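PDB 6AU1: putative hemin storage protein from Bordetella bronchiseptica, which cleaves deacetylated poly-beta-1,6-N-acetylglucosamine through the glycoside hydrolase domain contained in this chain and can thereby disrupt bacterial biofilms. Local coordinates for residues Met36-Pro41 and Pro344-Leu349; Phe99-Pro102 and Pro106-Gly109. All blocks are in the same frame, centred on the assembly; numbering follows the deposited sequence.

Contacts 1 and 2 lie on opposite sides of the chain's centre, their own centres about 39 Å apart, and share no helix or strand. Contact 1 joins residues from the two ends of the chain, 36-41 on helix 22-39 and 344-349 on helix 346-353, so contact 2 is nested within the loop it closes. Contact 2 is local: 99-102 and 106-109 belong to one long loop between strand 89-94 and helix 135-151. Each is partly buried, with two buried residues. In contact 1 these are two leucines beside the sheet, with a carboxylate nearer solvent; in contact 2 a valine and an alanine pack together, while an exposed tyrosine meets backbone carbonyls.

Contact 1. Residues Met36-Pro41 and Pro344-Leu349; sequences MKDLAP and PDAEAL
Leu39 reaches across to the first turn of helix 346-353 with its CD1 methyl, which lies 3.9 Å from Ala346 O and 4.4 Å from Leu349 CB. The branch gets there because CG is turned trans to the amide nitrogen, with chi1 at -154°, so the end of the side chain comes nearer the other helix than its base does. Both leucines are buried, and theirs is the better-filled part of the contact: Leu39 has the largest share of the surface buried between the segments, both leucines pack on Tyr334 of strand 332-335, and Leu349 also touches Leu317 and Arg318 of helix 314-326. Strands 8-12 and 332-335 are parallel neighbours in the curled sheet, consistent with the TIM-barrel clan of this family. The contact packs the C-terminal end of helix 22-39, which lies between strands 8-12 and 43-47, against the start of helix 346-353, which follows strand 332-335, over the seam where early and late chain meet. The other side is more open to solvent and has a single close approach, Asp38 OD2 to the Ala346 CB methyl at 3.8 Å. This is a non-bonded touch of an already engaged carboxylate: both oxygens have hydrogen-bond partners just outside the segments, and OD1 forms a salt bridge with Arg350, one turn beyond Ala346.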
loop_
_atom_site.group_PDB
_atom_site.type_symbol
_atom_site.label_atom_id
_atom_site.label_comp_id
_atom_site.label_asym_id
_atom_site.label_seq_id
_atom_site.Cartn_x
_atom_site.Cartn_y
_atom_site.Cartn_z
ATOM N N MET A 36 -18.592 9.427 -2.743
ATOM C CA MET A 36 -17.868 9.672 -1.497
ATOM C C MET A 36 -18.606 10.661 -0.590
ATOM O O MET A 36 -18.572 10.528 0.636
ATOM C CB MET A 36 -16.445 10.150 -1.792
ATOM C CG MET A 36 -15.572 9.091 -2.499
ATOM S SD MET A 36 -15.423 7.516 -1.608
ATOM C CE MET A 36 -16.662 6.501 -2.409
ATOM N N LYS A 37 -19.288 11.642 -1.181
ATOM C CA LYS A 37 -20.093 12.562 -0.385
ATOM C C LYS A 37 -21.195 11.779 0.324
ATOM O O LYS A 37 -21.485 12.010 1.500
ATOM C CB LYS A 37 -20.676 13.676 -1.270
ATOM C CG LYS A 37 -21.574 14.667 -0.559
ATOM C CD LYS A 37 -21.821 15.913 -1.416
ATOM C CE LYS A 37 -22.222 15.551 -2.843
ATOM N NZ LYS A 37 -22.564 16.757 -3.659
ATOM N N ASP A 38 -21.766 10.813 -0.389
ATOM C CA ASP A 38 -22.868 10.003 0.120
ATOM C C ASP A 38 -22.413 9.024 1.201
ATOM O O ASP A 38 -23.070 8.854 2.231
ATOM C CB ASP A 38 -23.517 9.247 -1.044
ATOM C CG ASP A 38 -24.732 8.449 -0.624
ATOM O OD1 ASP A 38 -25.377 8.820 0.380
ATOM O OD2 ASP A 38 -25.050 7.454 -1.310
ATOM N N LEU A 39 -21.279 8.387 0.954
ATOM C CA LEU A 39 -20.767 7.331 1.810
ATOM C C LEU A 39 -20.080 7.903 3.047
ATOM O O LEU A 39 -20.070 7.272 4.112
ATOM C CB LEU A 39 -19.803 6.454 1.014
ATOM C CG LEU A 39 -19.597 5.013 1.450
ATOM C CD1 LEU A 39 -20.909 4.244 1.407
ATOM C CD2 LEU A 39 -18.557 4.358 0.555
ATOM N N ALA A 40 -19.525 9.103 2.891
ATOM C CA ALA A 40 -18.849 9.822 3.972
ATOM C C ALA A 40 -17.854 8.965 4.771
ATOM O O ALA A 40 -17.975 8.853 5.994
ATOM C CB ALA A 40 -19.888 10.426 4.920
ATOM N N PRO A 41 -16.866 8.369 4.092
ATOM C CA PRO A 41 -15.809 7.667 4.828
ATOM C C PRO A 41 -14.920 8.652 5.591
ATOM O O PRO A 41 -14.988 9.861 5.352
ATOM C CB PRO A 41 -15.013 6.971 3.716
ATOM C CG PRO A 41 -15.170 7.911 2.549
ATOM C CD PRO A 41 -16.590 8.400 2.641
ATOM N N PRO A 344 -18.996 -0.898 -4.862
ATOM C CA PRO A 344 -20.163 -1.526 -4.229
ATOM C C PRO A 344 -21.368 -0.595 -4.153
ATOM O O PRO A 344 -21.245 0.608 -4.386
ATOM C CB PRO A 344 -19.656 -1.883 -2.823
ATOM C CG PRO A 344 -18.522 -0.942 -2.564
ATOM C CD PRO A 344 -17.884 -0.693 -3.915
ATOM N N ASP A 345 -22.528 -1.168 -3.858
ATOM C CA ASP A 345 -23.770 -0.418 -3.749
ATOM C C ASP A 345 -23.700 0.514 -2.538
ATOM O O ASP A 345 -23.687 0.060 -1.391
ATOM C CB ASP A 345 -24.946 -1.393 -3.645
ATOM C CG ASP A 345 -26.305 -0.699 -3.554
ATOM O OD1 ASP A 345 -26.377 0.535 -3.383
ATOM O OD2 ASP A 345 -27.314 -1.416 -3.641
ATOM N N ALA A 346 -23.644 1.814 -2.812
ATOM C CA ALA A 346 -23.521 2.836 -1.776
ATOM C C ALA A 346 -24.684 2.805 -0.796
ATOM O O ALA A 346 -24.485 2.923 0.412
ATOM C CB ALA A 346 -23.408 4.216 -2.409
ATOM N N GLU A 347 -25.896 2.652 -1.322
ATOM C CA GLU A 347 -27.089 2.587 -0.492
ATOM C C GLU A 347 -27.003 1.451 0.520
ATOM O O GLU A 347 -27.400 1.604 1.675
ATOM C CB GLU A 347 -28.341 2.421 -1.362
ATOM N N ALA A 348 -26.473 0.313 0.087
ATOM C CA ALA A 348 -26.428 -0.865 0.938
ATOM C C ALA A 348 -25.330 -0.771 1.992
ATOM O O ALA A 348 -25.475 -1.314 3.084
ATOM C CB ALA A 348 -26.242 -2.108 0.096
ATOM N N LEU A 349 -24.234 -0.088 1.661
ATOM C CA LEU A 349 -23.072 -0.008 2.548
ATOM C C LEU A 349 -23.049 1.214 3.444
ATOM O O LEU A 349 -22.239 1.279 4.367
ATOM C CB LEU A 349 -21.773 -0.007 1.743
ATOM C CG LEU A 349 -21.103 -1.291 1.289
ATOM C CD1 LEU A 349 -19.641 -0.989 0.952
ATOM C CD2 LEU A 349 -21.209 -2.391 2.331
#

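Contact 2. Residues Phe99-Pro102 and Pro106-Gly109; sequences FSVP and PAYG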
loop_
_atom_site.group_PDB
_atom_site.type_symbol
_atom_site.label_atom_id
_atom_site.label_comp_id
_atom_site.label_asym_id
_atom_site.label_seq_id
_atom_site.Cartn_x
_atom_site.Cartn_y
_atom_site.Cartn_z
ATOM N N PHE A 99 9.483 2.102 -9.008
ATOM C CA PHE A 99 9.469 3.210 -9.953
ATOM C C PHE A 99 10.362 2.838 -11.111
ATOM O O PHE A 99 11.572 2.698 -10.934
ATOM C CB PHE A 99 9.946 4.502 -9.290
ATOM C CG PHE A 99 9.105 4.913 -8.126
ATOM C CD1 PHE A 99 7.947 5.664 -8.325
ATOM C CD2 PHE A 99 9.449 4.525 -6.834
ATOM C CE1 PHE A 99 7.148 6.034 -7.239
ATOM C CE2 PHE A 99 8.662 4.891 -5.749
ATOM C CZ PHE A 99 7.506 5.651 -5.953
ATOM N N SER A 100 9.766 2.659 -12.285
ATOM C CA SER A 100 10.525 2.258 -13.467
ATOM C C SER A 100 11.014 3.499 -14.207
ATOM O O SER A 100 10.449 3.911 -15.218
ATOM C CB SER A 100 9.671 1.364 -14.371
ATOM O OG SER A 100 9.390 0.130 -13.710
ATOM N N VAL A 101 12.067 4.096 -13.661
ATOM C CA VAL A 101 12.687 5.278 -14.220
ATOM C C VAL A 101 13.247 4.991 -15.616
ATOM O O VAL A 101 13.571 3.848 -15.947
ATOM C CB VAL A 101 13.821 5.791 -13.299
ATOM C CG1 VAL A 101 13.263 6.184 -11.950
ATOM C CG2 VAL A 101 14.910 4.716 -13.127
ATOM N N PRO A 102 13.344 6.029 -16.449
ATOM C CA PRO A 102 13.866 5.838 -17.808
ATOM C C PRO A 102 15.369 5.603 -17.824
ATOM O O PRO A 102 16.048 5.971 -16.872
ATOM C CB PRO A 102 13.514 7.153 -18.510
ATOM C CG PRO A 102 13.363 8.148 -17.422
ATOM C CD PRO A 102 12.873 7.403 -16.206
ATOM N N PRO A 106 19.800 8.129 -12.882
ATOM C CA PRO A 106 20.850 7.555 -12.025
ATOM C C PRO A 106 20.444 6.244 -11.353
ATOM O O PRO A 106 21.308 5.413 -11.065
ATOM C CB PRO A 106 21.077 8.644 -10.969
ATOM C CG PRO A 106 20.594 9.898 -11.596
ATOM C CD PRO A 106 19.468 9.514 -12.503
ATOM N N ALA A 107 19.152 6.056 -11.105
ATOM C CA ALA A 107 18.690 4.845 -10.431
ATOM C C ALA A 107 18.333 3.723 -11.406
ATOM O O ALA A 107 17.920 2.649 -10.972
ATOM C CB ALA A 107 17.495 5.157 -9.543
ATOM N N TYR A 108 18.475 3.964 -12.711
ATOM C CA TYR A 108 18.042 2.964 -13.690
ATOM C C TYR A 108 18.752 1.632 -13.479
ATOM O O TYR A 108 19.987 1.564 -13.477
ATOM C CB TYR A 108 18.282 3.448 -15.126
ATOM C CG TYR A 108 17.827 2.451 -16.173
ATOM C CD1 TYR A 108 16.486 2.346 -16.516
ATOM C CD2 TYR A 108 18.737 1.612 -16.818
ATOM C CE1 TYR A 108 16.056 1.440 -17.465
ATOM C CE2 TYR A 108 18.313 0.694 -17.773
ATOM C CZ TYR A 108 16.968 0.615 -18.087
ATOM O OH TYR A 108 16.521 -0.280 -19.031
ATOM N N GLY A 109 17.964 0.577 -13.301
ATOM C CA GLY A 109 18.500 -0.767 -13.178
ATOM C C GLY A 109 19.018 -1.107 -11.792
ATOM O O GLY A 109 19.497 -2.216 -11.567
#
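Val101 and Tyr108 are the closest pair across the bend between 99-102 and 106-109, CA to CA 5.9 Å, with Val101 directed at the other segment. The CG2 methyl of Val101 presses on the opposing backbone, 3.6 Å from Tyr108 CA, and also reaches Tyr108 CB at 4.1 Å and Ala107 CB at 4.4 Å. A chi1 of -62° is the rotation that puts CG2, rather than CG1, against Tyr108. The tyrosine ring meets backbone oxygens instead: Val101 O lies in its plane at the edge, 3.3 Å from CD1, whereas Pro102 O approaches the same carbon obliquely at 3.7 Å. One step outward, Val101 rests on Leu68 and Ala107 on Val140 of helix 135-151, placing the aliphatic half toward the protein. The backbone before Val101 is bent by an inverse gamma turn centred on Ser100, whose OG bonds to Asp57 OD1; Asn105 OD1 takes the amide of Ala107. These contacts join two parts of one long loop after strand 89-94. Since no polar bond links the two segments, the direct contact consists of methyl packing and the ring-edge approach to Val101 O, where an aromatic C-H would probably give a modest electrostatic attraction.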